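PDB 6FRL: tryptophan halogenase superfamily from Brevundimonas sp. BAL3, which is a flavin-dependent halogenase that brominates its substrates in preference to chlorinating them. Local coordinates for residues B[84-89]-B[159-164]. Sequence-based numbering, arbitrary orientation.
Sequences CKLGIR and SVFDWA
Lys85 and Ala164 form an antiparallel hydrogen-bonded pair where strand 83-85 runs along the first residue of strand 164-168 in a small three-stranded sheet of this tryptophan halogenase family protein. Lys85 N donates to Ala164 O (2.8 Å) and Ala164 N donates back to Lys85 O (2.9 Å), closing the two-bond ring of such a pair. Both side chains rise from the same face of the sheet; the single methyl of Ala164 fits beside the base of the longer Lys85. Lys85 is extended throughout, CG lying opposite the backbone N (chi1 179°), and this carries its ammonium away from the pair, to Ser352 OG and Thr58 O, which give the ammonium of this buried residue polar partners.

Beyond the pair the contact turns apolar. The CD2 branch of Leu86 nestles against three successive residues, lying 3.9 Å from Phe161 CD2 and also touching Asp162 O and Trp163 CB; a compact branched side chain suits such a spot between a ring and a backbone. On the same side as Leu86, away from Lys85, the small thiol of Cys84 can approach the broad indole of Trp163 obliquely, SG 4.2 Å from CZ3, a sulfur-aromatic contact. A water 2.6 Å from Leu86 O could also bridge to Asp162 O.

Arg63 ties down the loop through a salt bridge to Asp162, a hydrogen bond to Trp163 O and a cation-pi contact with the indole, which also meets helix 73-79. Helix 137-143 covers Leu86 and Phe161, and past Leu86 the chain enters strand 87-91, between strands 99-103 and 268-273 of the larger mixed sheet.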
loop_
_atom_site.group_PDB
_atom_site.type_symbol
_atom_site.label_atom_id
_atom_site.label_comp_id
_atom_site.label_asym_id
_atom_site.label_seq_id
_atom_site.Cartn_x
_atom_site.Cartn_y
_atom_site.Cartn_z
ATOM N N CYS B 84 24.460 -17.534 2.414
ATOM C CA CYS B 84 23.092 -17.308 1.955
ATOM C C CYS B 84 22.044 -17.589 3.034
ATOM O O CYS B 84 22.221 -18.498 3.854
ATOM C CB CYS B 84 22.790 -18.201 0.752
ATOM S SG CYS B 84 23.971 -18.027 -0.597
ATOM N N LYS B 85 20.978 -16.785 3.037
ATOM C CA LYS B 85 19.830 -16.992 3.926
ATOM C C LYS B 85 18.542 -17.056 3.110
ATOM O O LYS B 85 18.083 -16.025 2.558
ATOM C CB LYS B 85 19.694 -15.885 4.969
ATOM C CG LYS B 85 18.464 -16.109 5.862
ATOM C CD LYS B 85 18.297 -15.082 6.949
ATOM C CE LYS B 85 16.948 -15.167 7.634
ATOM N NZ LYS B 85 16.583 -13.886 8.333
ATOM N N LEU B 86 17.959 -18.255 3.043
ATOM C CA LEU B 86 16.674 -18.431 2.362
ATOM C C LEU B 86 15.401 -18.216 3.219
ATOM O O LEU B 86 14.303 -18.162 2.666
ATOM C CB LEU B 86 16.626 -19.802 1.719
ATOM C CG LEU B 86 17.505 -19.888 0.477
ATOM C CD1 LEU B 86 17.579 -21.337 0.046
ATOM C CD2 LEU B 86 17.003 -19.000 -0.650
ATOM N N GLY B 87 15.568 -18.111 4.540
ATOM C CA GLY B 87 14.461 -17.939 5.498
ATOM C C GLY B 87 14.874 -18.307 6.922
ATOM O O GLY B 87 16.064 -18.498 7.202
ATOM N N ILE B 88 13.917 -18.424 7.826
ATOM C CA ILE B 88 14.229 -18.809 9.217
ATOM C C ILE B 88 13.523 -20.093 9.548
ATOM O O ILE B 88 12.359 -20.283 9.176
ATOM C CB ILE B 88 13.757 -17.750 10.228
ATOM C CG1 ILE B 88 14.390 -16.395 9.917
ATOM C CG2 ILE B 88 14.047 -18.180 11.672
ATOM C CD1 ILE B 88 13.839 -15.261 10.784
ATOM N N ARG B 89 14.218 -20.974 10.258
ATOM C CA ARG B 89 13.665 -22.274 10.614
ATOM C C ARG B 89 13.262 -22.335 12.087
ATOM O O ARG B 89 14.110 -22.221 12.951
ATOM C CB ARG B 89 14.671 -23.354 10.274
ATOM C CG ARG B 89 14.088 -24.750 10.344
ATOM C CD ARG B 89 15.017 -25.746 9.711
ATOM N NE ARG B 89 14.410 -27.074 9.652
ATOM C CZ ARG B 89 14.840 -28.076 8.887
ATOM N NH1 ARG B 89 15.901 -27.941 8.111
ATOM N NH2 ARG B 89 14.196 -29.236 8.906
ATOM N N SER B 159 8.268 -20.023 -9.340
ATOM C CA SER B 159 9.737 -19.969 -9.338
ATOM C C SER B 159 10.287 -18.703 -8.672
ATOM O O SER B 159 11.498 -18.521 -8.646
ATOM C CB SER B 159 10.290 -20.155 -10.771
ATOM O OG SER B 159 9.476 -19.481 -11.716
ATOM N N VAL B 160 9.410 -17.871 -8.098
ATOM C CA VAL B 160 9.825 -16.605 -7.495
ATOM C C VAL B 160 10.136 -16.808 -6.018
ATOM O O VAL B 160 9.272 -17.198 -5.247
ATOM C CB VAL B 160 8.737 -15.498 -7.609
ATOM C CG1 VAL B 160 9.270 -14.162 -7.086
ATOM C CG2 VAL B 160 8.290 -15.340 -9.055
ATOM N N PHE B 161 11.377 -16.532 -5.639
ATOM C CA PHE B 161 11.802 -16.472 -4.228
ATOM C C PHE B 161 12.865 -15.377 -4.127
ATOM O O PHE B 161 13.424 -14.972 -5.161
ATOM C CB PHE B 161 12.341 -17.835 -3.708
ATOM C CG PHE B 161 13.569 -18.338 -4.437
ATOM C CD1 PHE B 161 13.461 -18.903 -5.695
ATOM C CD2 PHE B 161 14.832 -18.273 -3.859
ATOM C CE1 PHE B 161 14.587 -19.395 -6.360
ATOM C CE2 PHE B 161 15.965 -18.737 -4.541
ATOM C CZ PHE B 161 15.831 -19.307 -5.791
ATOM N N ASP B 162 13.123 -14.889 -2.908
ATOM C CA ASP B 162 14.268 -13.997 -2.670
ATOM C C ASP B 162 15.203 -14.582 -1.595
ATOM O O ASP B 162 14.945 -15.672 -1.032
ATOM C CB ASP B 162 13.770 -12.575 -2.378
ATOM C CG ASP B 162 14.758 -11.465 -2.824
ATOM O OD1 ASP B 162 15.889 -11.749 -3.307
ATOM O OD2 ASP B 162 14.379 -10.287 -2.642
ATOM N N TRP B 163 16.306 -13.896 -1.348
ATOM C CA TRP B 163 17.326 -14.383 -0.414
ATOM C C TRP B 163 18.086 -13.231 0.208
ATOM O O TRP B 163 18.108 -12.119 -0.333
ATOM C CB TRP B 163 18.294 -15.308 -1.144
ATOM C CG TRP B 163 19.172 -14.637 -2.215
ATOM C CD1 TRP B 163 18.795 -14.236 -3.475
ATOM C CD2 TRP B 163 20.580 -14.323 -2.100
ATOM N NE1 TRP B 163 19.874 -13.673 -4.131
ATOM C CE2 TRP B 163 20.978 -13.731 -3.313
ATOM C CE3 TRP B 163 21.529 -14.484 -1.086
ATOM C CZ2 TRP B 163 22.264 -13.316 -3.531
ATOM C CZ3 TRP B 163 22.835 -14.058 -1.315
ATOM C CH2 TRP B 163 23.184 -13.489 -2.516
ATOM N N ALA B 164 18.721 -13.506 1.338
ATOM C CA ALA B 164 19.442 -12.474 2.090
ATOM C C ALA B 164 20.759 -13.040 2.610
ATOM O O ALA B 164 21.187 -14.096 2.139
ATOM C CB ALA B 164 18.557 -11.929 3.237
HETATM O O HOH W 1 13.205 -18.085 0.324
#